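Local coordinates for protein polyporopepsin (Irpex lacteus, PDB 1WKR) that cleaves proteins with broad specificity as a pepsin-like aspartic endopeptidase and clots milk, at residues A[46-57]-A[70-78]; A[265-276]-A[329-340]. All coordinates share one frame; numbering follows the deposited sequence.

Interaction 1 of 2, residues A[46-57]-A[70-78]; sequences YVKTSTSSATSD and GTEYTDTVT. With SO4 (sulfate ion), chain D.
Ser-53 and Thr-74 form the antiparallel hydrogen-bonded pair at which the short strand 53-55 meets strand 70-78, axes at 144°; the latter is part of surface strand 67-79, which also pairs with 57-62 as a beta hairpin. Ser-53 N gives to Thr-74 O and Thr-74 N to Ser-53 O, both at 2.9 Å; past the corner at Ser-56, Glu-72 N bonds Asp-57 O. Between these pairs Thr-55 OG1 donates to Glu-72 O (2.8 Å) from above the carbonyl plane and accepts from Asp-57 N, closing an ST turn.

From the loop before strand 53-55, Tyr-46 and Thr-51 grip the Asp-75 carboxylate at both oxygens: Tyr-46 OH reaches Asp-75 OD2 at 2.6 Å on its anti side, Thr-51 OG1 meets Asp-75 OD1 at 2.7 Å nearly in line with C-O. With CG anti to the backbone N (chi1 -179°), the Tyr-46 ring turns its edge to the Tyr-73 face, its CE2 3.8 Å from Tyr-73 CG in a T-shaped stack (planes 64° apart). Lys-48 NZ donates to Tyr-73 OH (3.0 Å).

These donors to Asp-75, with Thr-76 N, probably stabilise its ionised form, while Thr-51 and a water bridging Thr-49 OG1 to OD2 join turn to strand.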
loop_
_atom_site.group_PDB
_atom_site.type_symbol
_atom_site.label_atom_id
_atom_site.label_comp_id
_atom_site.label_asym_id
_atom_site.label_seq_id
_atom_site.Cartn_x
_atom_site.Cartn_y
_atom_site.Cartn_z
ATOM N N TYR A 46 -4.955 -23.786 2.945
ATOM C CA TYR A 46 -5.810 -23.378 4.082
ATOM C C TYR A 46 -5.954 -24.564 5.047
ATOM O O TYR A 46 -6.515 -25.599 4.683
ATOM C CB TYR A 46 -7.169 -22.973 3.580
ATOM C CG TYR A 46 -8.174 -22.509 4.605
ATOM C CD1 TYR A 46 -7.795 -21.806 5.744
ATOM C CD2 TYR A 46 -9.533 -22.739 4.390
ATOM C CE1 TYR A 46 -8.744 -21.368 6.662
ATOM C CE2 TYR A 46 -10.470 -22.297 5.296
ATOM C CZ TYR A 46 -10.072 -21.628 6.380
ATOM O OH TYR A 46 -11.088 -21.164 7.245
ATOM N N VAL A 47 -5.500 -24.379 6.265
ATOM C CA VAL A 47 -5.624 -25.429 7.329
ATOM C C VAL A 47 -6.914 -25.179 8.052
ATOM O O VAL A 47 -7.089 -24.122 8.762
ATOM C CB VAL A 47 -4.455 -25.350 8.226
ATOM C CG1 VAL A 47 -4.617 -26.440 9.328
ATOM C CG2 VAL A 47 -3.151 -25.625 7.403
ATOM N N LYS A 48 -7.896 -26.052 7.926
ATOM C CA LYS A 48 -9.234 -25.891 8.477
ATOM C C LYS A 48 -9.278 -26.456 9.874
ATOM O O LYS A 48 -8.975 -27.649 10.141
ATOM C CB LYS A 48 -10.245 -26.618 7.596
ATOM C CG LYS A 48 -10.340 -25.885 6.247
ATOM C CD LYS A 48 -11.446 -26.575 5.376
ATOM C CE LYS A 48 -11.569 -25.867 4.007
ATOM N NZ LYS A 48 -12.633 -26.557 3.198
ATOM N N THR A 49 -9.641 -25.634 10.849
ATOM C CA THR A 49 -9.774 -26.016 12.232
ATOM C C THR A 49 -11.180 -25.763 12.647
ATOM O O THR A 49 -12.058 -25.387 11.892
ATOM C CB THR A 49 -8.815 -25.192 13.124
ATOM O OG1 THR A 49 -9.221 -23.781 13.075
ATOM C CG2 THR A 49 -7.387 -25.300 12.654
ATOM N N SER A 50 -11.437 -25.942 13.997
ATOM C CA SER A 50 -12.800 -25.856 14.420
ATOM C C SER A 50 -13.448 -24.479 14.350
ATOM O O SER A 50 -14.635 -24.318 14.298
ATOM C CB SER A 50 -12.915 -26.264 15.928
ATOM O OG SER A 50 -12.231 -25.341 16.758
ATOM N N THR A 51 -12.584 -23.429 14.184
ATOM C CA THR A 51 -13.109 -22.066 14.066
ATOM C C THR A 51 -13.431 -21.710 12.557
ATOM O O THR A 51 -13.969 -20.635 12.328
ATOM C CB THR A 51 -12.109 -21.063 14.582
ATOM O OG1 THR A 51 -10.820 -21.275 14.072
ATOM C CG2 THR A 51 -11.993 -21.151 16.169
ATOM N N SER A 52 -13.073 -22.561 11.643
ATOM C CA SER A 52 -13.423 -22.345 10.200
ATOM C C SER A 52 -14.904 -22.638 9.994
ATOM O O SER A 52 -15.351 -23.755 10.424
ATOM C CB SER A 52 -12.548 -23.270 9.360
ATOM O OG SER A 52 -12.892 -23.096 7.973
ATOM N N SER A 53 -15.603 -21.834 9.280
ATOM C CA SER A 53 -16.995 -22.087 8.893
ATOM C C SER A 53 -17.224 -21.659 7.498
ATOM O O SER A 53 -16.744 -20.621 7.005
ATOM C CB SER A 53 -17.930 -21.203 9.783
ATOM O OG SER A 53 -17.851 -21.710 11.159
ATOM N N ALA A 54 -17.987 -22.476 6.804
ATOM C CA ALA A 54 -18.385 -22.135 5.457
ATOM C C ALA A 54 -19.378 -21.114 5.370
ATOM O O ALA A 54 -19.957 -20.590 6.361
ATOM C CB ALA A 54 -19.128 -23.408 4.906
ATOM N N THR A 55 -19.257 -20.284 4.144
ATOM C CA THR A 55 -20.346 -19.402 3.853
ATOM C C THR A 55 -21.036 -19.862 2.536
ATOM O O THR A 55 -20.668 -20.809 1.995
ATOM C CB THR A 55 -19.927 -17.927 3.700
ATOM O OG1 THR A 55 -19.228 -17.773 2.402
ATOM C CG2 THR A 55 -18.972 -17.473 4.767
ATOM N N SER A 56 -22.091 -19.062 2.171
ATOM C CA SER A 56 -22.785 -19.429 0.930
ATOM C C SER A 56 -22.167 -18.849 -0.318
ATOM O O SER A 56 -22.621 -19.046 -1.436
ATOM C CB SER A 56 -24.167 -18.823 1.013
ATOM O OG SER A 56 -24.192 -17.474 1.098
ATOM N N ASP A 57 -20.994 -18.150 -0.186
ATOM C CA ASP A 57 -20.442 -17.346 -1.300
ATOM C C ASP A 57 -19.123 -17.832 -1.795
ATOM O O ASP A 57 -18.224 -18.274 -1.057
ATOM C CB ASP A 57 -20.244 -15.917 -0.804
ATOM C CG ASP A 57 -21.539 -15.224 -0.510
ATOM O OD1 ASP A 57 -22.444 -15.173 -1.427
ATOM O OD2 ASP A 57 -21.712 -14.684 0.587
ATOM N N GLY A 70 -11.994 -17.737 -5.411
ATOM C CA GLY A 70 -12.126 -18.924 -4.528
ATOM C C GLY A 70 -13.435 -18.901 -3.799
ATOM O O GLY A 70 -14.469 -18.517 -4.306
ATOM N N THR A 71 -13.330 -19.307 -2.529
ATOM C CA THR A 71 -14.545 -19.491 -1.675
ATOM C C THR A 71 -14.318 -18.657 -0.394
ATOM O O THR A 71 -13.190 -18.592 0.101
ATOM C CB THR A 71 -14.637 -20.968 -1.287
ATOM O OG1 THR A 71 -15.014 -21.683 -2.507
ATOM C CG2 THR A 71 -15.692 -21.270 -0.283
ATOM N N GLU A 72 -15.414 -18.052 0.063
ATOM C CA GLU A 72 -15.379 -17.239 1.301
ATOM C C GLU A 72 -15.665 -18.092 2.504
ATOM O O GLU A 72 -16.676 -18.886 2.490
ATOM C CB GLU A 72 -16.334 -16.087 1.176
ATOM C CG GLU A 72 -16.140 -14.962 2.185
ATOM C CD GLU A 72 -14.909 -14.114 1.890
ATOM O OE1 GLU A 72 -14.259 -14.199 0.849
ATOM O OE2 GLU A 72 -14.591 -13.201 2.789
ATOM N N TYR A 73 -14.954 -17.949 3.573
ATOM C CA TYR A 73 -15.123 -18.619 4.876
ATOM C C TYR A 73 -15.179 -17.586 5.948
ATOM O O TYR A 73 -14.773 -16.446 5.747
ATOM C CB TYR A 73 -13.937 -19.532 5.130
ATOM C CG TYR A 73 -13.818 -20.737 4.252
ATOM C CD1 TYR A 73 -13.276 -20.653 2.997
ATOM C CD2 TYR A 73 -14.329 -21.989 4.670
ATOM C CE1 TYR A 73 -13.157 -21.771 2.158
ATOM C CE2 TYR A 73 -14.220 -23.129 3.819
ATOM C CZ TYR A 73 -13.633 -22.955 2.608
ATOM O OH TYR A 73 -13.577 -24.095 1.797
ATOM N N THR A 74 -15.584 -17.967 7.180
ATOM C CA THR A 74 -15.255 -17.211 8.366
ATOM C C THR A 74 -14.263 -17.990 9.186
ATOM O O THR A 74 -14.274 -19.260 9.189
ATOM C CB THR A 74 -16.432 -16.728 9.139
ATOM O OG1 THR A 74 -17.170 -17.903 9.618
ATOM C CG2 THR A 74 -17.390 -15.894 8.363
ATOM N N ASP A 75 -13.413 -17.328 9.928
ATOM C CA ASP A 75 -12.418 -17.986 10.749
ATOM C C ASP A 75 -11.857 -17.001 11.775
ATOM O O ASP A 75 -12.137 -15.764 11.688
ATOM C CB ASP A 75 -11.275 -18.559 9.865
ATOM C CG ASP A 75 -10.703 -19.847 10.446
ATOM O OD1 ASP A 75 -10.594 -19.988 11.655
ATOM O OD2 ASP A 75 -10.206 -20.684 9.640
ATOM N N THR A 76 -11.115 -17.483 12.731
ATOM C CA THR A 76 -10.466 -16.627 13.740
ATOM C C THR A 76 -9.154 -16.179 13.165
ATOM O O THR A 76 -8.301 -16.993 12.771
ATOM C CB THR A 76 -10.262 -17.405 15.021
ATOM O OG1 THR A 76 -11.572 -17.650 15.563
ATOM C CG2 THR A 76 -9.498 -16.598 16.068
ATOM N N VAL A 77 -8.937 -14.865 13.148
ATOM C CA VAL A 77 -7.690 -14.250 12.609
ATOM C C VAL A 77 -6.958 -13.573 13.714
ATOM O O VAL A 77 -7.583 -12.784 14.499
ATOM C CB VAL A 77 -8.122 -13.245 11.509
ATOM C CG1 VAL A 77 -6.955 -12.356 11.097
ATOM C CG2 VAL A 77 -8.669 -14.042 10.308
ATOM N N THR A 78 -5.655 -13.764 13.797
ATOM C CA THR A 78 -4.802 -13.153 14.843
ATOM C C THR A 78 -3.772 -12.270 14.206
ATOM O O THR A 78 -3.095 -12.651 13.244
ATOM C CB THR A 78 -4.060 -14.281 15.622
ATOM O OG1 THR A 78 -5.068 -15.215 16.184
ATOM C CG2 THR A 78 -3.349 -13.761 16.776
HETATM S S SO4 D . -13.558 -23.050 -5.337
HETATM O O1 SO4 D . -13.166 -24.569 -4.800
HETATM O O2 SO4 D . -13.052 -22.147 -4.254
HETATM O O3 SO4 D . -12.829 -22.834 -6.535
HETATM O O4 SO4 D . -14.949 -22.891 -5.498
HETATM O O HOH W 1 -8.983 -22.855 10.472
HETATM O O HOH W 2 -14.039 -17.801 14.231
HETATM O O HOH W 3 -16.068 -18.987 11.885
HETATM O O HOH W 4 -19.711 -18.511 8.488
HETATM O O HOH W 5 -17.511 -21.617 2.362
#

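Interaction 2 of 2, residues A[265-276]-A[329-340]; sequences FELTANAQIWPR and LATTSFTTATSN. With SO4 (sulfate ion), chain I.
The carboxyl terminus of the chain docks against the 3-10 turn 270-272 and the residues that follow it, with Asn-340 held between Asn-270 and Arg-276. Arg-276 grips the terminal carboxylate side-on in its guanidinium plane: NE forms a salt bridge to OXT of Asn-340 (2.9 Å) and NH2 bonds O of Asn-340 (2.9 Å, 171° at the hydrogen). A bend at chi3 (-75°) sets the guanidinium edge-on to the Asn-340 carboxylate, to which the backbone N of Arg-276 also donates, at OXT. Asn-270 and Asn-340 are paired by three bonds. ND2 of Asn-340 points almost straight at Asn-270 O (2.9 Å, 176°), Asn-340 N uses a lone pair of Asn-270 OD1 (3.0 Å), and Asn-270 ND2 gives to Asn-340 O (2.8 Å).

In this pepsin-like fold the segments diverge from here toward strands 263-267 and 326-331, and water spans the gap: one molecule accepts from Thr-268 N and donates to both Glu-266 O and Thr-335 O. Beyond it the contact turns apolar, Leu-329 CD2 sitting over the centre of the Phe-265 ring, 3.7 Å from the centroid, in a CH-pi contact. Arg-315, ahead of strand 316-321, bonds Asn-270 OD1 through NH2 and Ala-337 O through NH1.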
loop_
_atom_site.group_PDB
_atom_site.type_symbol
_atom_site.label_atom_id
_atom_site.label_comp_id
_atom_site.label_asym_id
_atom_site.label_seq_id
_atom_site.Cartn_x
_atom_site.Cartn_y
_atom_site.Cartn_z
ATOM N N PHE A 265 5.060 17.961 1.462
ATOM C CA PHE A 265 5.827 16.730 1.755
ATOM C C PHE A 265 6.885 16.577 0.707
ATOM O O PHE A 265 6.555 16.555 -0.526
ATOM C CB PHE A 265 4.883 15.548 1.806
ATOM C CG PHE A 265 3.907 15.638 2.979
ATOM C CD1 PHE A 265 4.295 15.204 4.221
ATOM C CD2 PHE A 265 2.686 16.296 2.810
ATOM C CE1 PHE A 265 3.421 15.322 5.320
ATOM C CE2 PHE A 265 1.854 16.427 3.912
ATOM C CZ PHE A 265 2.209 15.939 5.160
ATOM N N GLU A 266 8.141 16.450 1.084
ATOM C CA GLU A 266 9.262 16.462 0.158
ATOM C C GLU A 266 9.807 15.067 -0.058
ATOM O O GLU A 266 10.397 14.456 0.879
ATOM C CB GLU A 266 10.323 17.379 0.710
ATOM C CG GLU A 266 11.535 17.485 -0.253
ATOM C CD GLU A 266 12.592 18.420 0.162
ATOM O OE1 GLU A 266 12.424 19.238 1.170
ATOM O OE2 GLU A 266 13.648 18.491 -0.497
ATOM N N LEU A 267 9.582 14.518 -1.238
ATOM C CA LEU A 267 10.156 13.220 -1.654
ATOM C C LEU A 267 11.512 13.530 -2.323
ATOM O O LEU A 267 11.602 14.045 -3.459
ATOM C CB LEU A 267 9.193 12.517 -2.606
ATOM C CG LEU A 267 9.534 11.057 -2.899
ATOM C CD1 LEU A 267 9.229 10.148 -1.697
ATOM C CD2 LEU A 267 8.768 10.566 -4.126
ATOM N N THR A 268 12.577 13.258 -1.580
ATOM C CA THR A 268 13.913 13.726 -2.027
ATOM C C THR A 268 14.411 12.927 -3.203
ATOM O O THR A 268 13.847 11.891 -3.587
ATOM C CB THR A 268 14.922 13.585 -0.863
ATOM O OG1 THR A 268 14.999 12.168 -0.540
ATOM C CG2 THR A 268 14.518 14.375 0.384
ATOM N N ALA A 269 15.518 13.420 -3.786
ATOM C CA ALA A 269 16.168 12.687 -4.871
ATOM C C ALA A 269 16.446 11.256 -4.480
ATOM O O ALA A 269 16.105 10.311 -5.255
ATOM C CB ALA A 269 17.475 13.386 -5.259
ATOM N N ASN A 270 17.000 11.000 -3.304
ATOM C CA ASN A 270 17.329 9.633 -2.960
ATOM C C ASN A 270 16.045 8.766 -2.815
ATOM O O ASN A 270 16.038 7.565 -3.136
ATOM C CB ASN A 270 18.133 9.555 -1.658
ATOM C CG ASN A 270 18.675 8.166 -1.419
ATOM O OD1 ASN A 270 18.191 7.413 -0.583
ATOM N ND2 ASN A 270 19.777 7.844 -2.136
ATOM N N ALA A 271 14.978 9.398 -2.296
ATOM C CA ALA A 271 13.695 8.681 -2.149
ATOM C C ALA A 271 13.100 8.323 -3.491
ATOM O O ALA A 271 12.200 7.452 -3.553
ATOM C CB ALA A 271 12.708 9.572 -1.401
ATOM N N GLN A 272 13.506 8.978 -4.581
ATOM C CA GLN A 272 12.963 8.712 -5.925
ATOM C C GLN A 272 13.635 7.578 -6.629
ATOM O O GLN A 272 13.232 7.252 -7.744
ATOM C CB GLN A 272 13.072 9.980 -6.782
ATOM C CG GLN A 272 12.044 11.060 -6.382
ATOM C CD GLN A 272 12.334 12.364 -7.083
ATOM O OE1 GLN A 272 12.269 12.455 -8.315
ATOM N NE2 GLN A 272 12.703 13.365 -6.340
ATOM N N ILE A 273 14.646 6.949 -6.010
ATOM C CA ILE A 273 15.412 5.879 -6.693
ATOM C C ILE A 273 15.236 4.564 -5.974
ATOM O O ILE A 273 14.998 4.495 -4.762
ATOM C CB ILE A 273 16.917 6.251 -6.906
ATOM C CG1 ILE A 273 17.754 6.007 -5.641
ATOM C CG2 ILE A 273 17.005 7.665 -7.455
ATOM C CD1 ILE A 273 19.234 6.261 -5.856
ATOM N N TRP A 274 15.362 3.449 -6.750
ATOM C CA TRP A 274 15.366 2.109 -6.207
ATOM C C TRP A 274 16.644 1.889 -5.385
ATOM O O TRP A 274 17.705 2.448 -5.801
ATOM C CB TRP A 274 15.267 1.106 -7.365
ATOM C CG TRP A 274 15.207 -0.322 -6.977
ATOM C CD1 TRP A 274 16.220 -1.172 -6.788
ATOM C CD2 TRP A 274 14.000 -1.064 -6.655
ATOM N NE1 TRP A 274 15.772 -2.419 -6.353
ATOM C CE2 TRP A 274 14.424 -2.343 -6.265
ATOM C CE3 TRP A 274 12.647 -0.755 -6.601
ATOM C CZ2 TRP A 274 13.500 -3.384 -5.829
ATOM C CZ3 TRP A 274 11.721 -1.747 -6.267
ATOM C CH2 TRP A 274 12.150 -3.011 -5.822
ATOM N N PRO A 275 16.625 1.170 -4.296
ATOM C CA PRO A 275 17.873 0.933 -3.524
ATOM C C PRO A 275 18.935 0.274 -4.390
ATOM O O PRO A 275 18.783 -0.869 -4.848
ATOM C CB PRO A 275 17.399 0.020 -2.382
ATOM C CG PRO A 275 16.080 -0.564 -2.794
ATOM C CD PRO A 275 15.465 0.541 -3.638
ATOM N N ARG A 276 20.034 1.016 -4.631
ATOM C CA ARG A 276 20.986 0.579 -5.641
ATOM C C ARG A 276 21.735 -0.708 -5.282
ATOM O O ARG A 276 22.054 -1.486 -6.218
ATOM C CB ARG A 276 21.984 1.681 -5.923
ATOM C CG ARG A 276 21.346 2.816 -6.717
ATOM C CD ARG A 276 22.238 4.025 -6.882
ATOM N NE ARG A 276 22.312 4.789 -5.616
ATOM C CZ ARG A 276 22.863 6.011 -5.534
ATOM N NH1 ARG A 276 23.505 6.547 -6.571
ATOM N NH2 ARG A 276 22.744 6.706 -4.413
ATOM N N LEU A 329 -0.687 12.068 7.162
ATOM C CA LEU A 329 0.704 11.849 6.757
ATOM C C LEU A 329 1.620 12.651 7.636
ATOM O O LEU A 329 1.281 13.780 8.078
ATOM C CB LEU A 329 0.915 12.252 5.287
ATOM C CG LEU A 329 1.895 11.629 4.507
ATOM C CD1 LEU A 329 1.543 10.139 4.132
ATOM C CD2 LEU A 329 2.246 12.330 3.192
ATOM N N ALA A 330 2.812 12.098 7.871
ATOM C CA ALA A 330 3.874 12.783 8.646
ATOM C C ALA A 330 5.201 12.365 8.095
ATOM O O ALA A 330 5.389 11.255 7.513
ATOM C CB ALA A 330 3.800 12.445 10.134
ATOM N N THR A 331 6.211 13.240 8.230
ATOM C CA THR A 331 7.602 12.885 8.049
ATOM C C THR A 331 8.030 11.839 9.063
ATOM O O THR A 331 7.346 11.584 10.043
ATOM C CB THR A 331 8.505 14.123 8.139
ATOM O OG1 THR A 331 8.256 14.795 9.408
ATOM C CG2 THR A 331 8.231 15.169 7.020
ATOM N N THR A 332 9.192 11.261 8.805
ATOM C CA THR A 332 9.818 10.286 9.724
ATOM C C THR A 332 11.315 10.609 9.789
ATOM O O THR A 332 11.852 11.406 8.997
ATOM C CB THR A 332 9.599 8.844 9.260
ATOM O OG1 THR A 332 10.568 8.571 8.214
ATOM C CG2 THR A 332 8.207 8.613 8.681
ATOM N N SER A 333 11.980 9.896 10.675
ATOM C CA SER A 333 13.445 10.027 10.746
ATOM C C SER A 333 14.103 9.531 9.478
ATOM O O SER A 333 15.315 9.822 9.307
ATOM C CB SER A 333 13.960 9.252 11.933
ATOM O OG SER A 333 13.806 7.827 11.724
ATOM N N PHE A 334 13.433 8.834 8.585
ATOM C CA PHE A 334 14.020 8.329 7.325
ATOM C C PHE A 334 13.571 9.178 6.137
ATOM O O PHE A 334 14.032 8.857 5.021
ATOM C CB PHE A 334 13.609 6.855 7.121
ATOM C CG PHE A 334 14.150 5.963 8.169
ATOM C CD1 PHE A 334 15.431 5.470 8.033
ATOM C CD2 PHE A 334 13.402 5.558 9.269
ATOM C CE1 PHE A 334 15.991 4.587 9.075
ATOM C CE2 PHE A 334 13.931 4.722 10.250
ATOM C CZ PHE A 334 15.196 4.295 10.164
ATOM N N THR A 335 12.748 10.211 6.274
ATOM C CA THR A 335 12.352 10.954 5.099
ATOM C C THR A 335 13.570 11.435 4.319
ATOM O O THR A 335 13.600 11.365 3.079
ATOM C CB THR A 335 11.494 12.147 5.514
ATOM O OG1 THR A 335 10.325 11.651 6.210
ATOM C CG2 THR A 335 11.021 12.966 4.308
ATOM N N THR A 336 14.581 11.908 5.003
ATOM C CA THR A 336 15.794 12.433 4.358
ATOM C C THR A 336 16.918 11.383 4.290
ATOM O O THR A 336 18.079 11.810 4.017
ATOM C CB THR A 336 16.293 13.730 5.069
ATOM O OG1 THR A 336 16.598 13.388 6.378
ATOM C CG2 THR A 336 15.219 14.821 5.047
ATOM N N ALA A 337 16.655 10.117 4.403
ATOM C CA ALA A 337 17.699 9.120 4.269
ATOM C C ALA A 337 18.336 9.157 2.909
ATOM O O ALA A 337 17.770 9.578 1.893
ATOM C CB ALA A 337 17.133 7.731 4.518
ATOM N N THR A 338 19.602 8.707 2.844
ATOM C CA THR A 338 20.352 8.622 1.568
ATOM C C THR A 338 20.788 7.214 1.359
ATOM O O THR A 338 21.808 6.979 0.651
ATOM C CB THR A 338 21.534 9.625 1.560
ATOM O OG1 THR A 338 22.494 9.223 2.557
ATOM C CG2 THR A 338 21.085 11.021 1.795
ATOM N N SER A 339 20.084 6.207 1.900
ATOM C CA SER A 339 20.558 4.815 1.839
ATOM C C SER A 339 20.329 4.136 0.497
ATOM O O SER A 339 20.920 3.099 0.220
ATOM C CB SER A 339 19.942 4.010 2.952
ATOM O OG SER A 339 18.514 4.125 2.937
ATOM N N ASN A 340 19.395 4.640 -0.359
ATOM C CA ASN A 340 19.235 4.084 -1.694
ATOM C C ASN A 340 20.447 4.362 -2.584
ATOM O O ASN A 340 21.128 5.393 -2.335
ATOM C CB ASN A 340 17.940 4.588 -2.372
ATOM C CG ASN A 340 16.667 4.168 -1.693
ATOM O OD1 ASN A 340 16.578 3.109 -1.098
ATOM N ND2 ASN A 340 15.658 5.022 -1.788
ATOM O OXT ASN A 340 20.641 3.611 -3.534
HETATM S S SO4 I . 16.788 15.349 9.346
HETATM O O1 SO4 I . 15.912 16.376 10.300
HETATM O O2 SO4 I . 15.990 13.880 9.353
HETATM O O3 SO4 I . 16.880 15.949 7.867
HETATM O O4 SO4 I . 18.137 14.938 9.896
HETATM O O HOH W 6 11.764 11.968 0.964
HETATM O O HOH W 7 17.316 12.218 1.035
#

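In the fold
Interaction 1 closes before interaction 2 opens along the chain, and the two lie on opposite sides of the molecular centre, 40 Å apart between centres and about 25 Å between nearest atoms. This spacing fits the bilobal architecture of the pepsin family. Interaction 1 is a surface contact away from the catalytic aspartates; its strand 67-79 is linked to strand 326-331 of interaction 2 through a series of intervening strand pairings. Interaction 2 brings 326-331, paired with 316-321, against 263-267, which belongs to the other strand system, with 207-211 just before catalytic Asp-212. The Leu-329 side chain is about 11 Å from that of Asp-212, while the terminus beyond is bonded to segment 270-276.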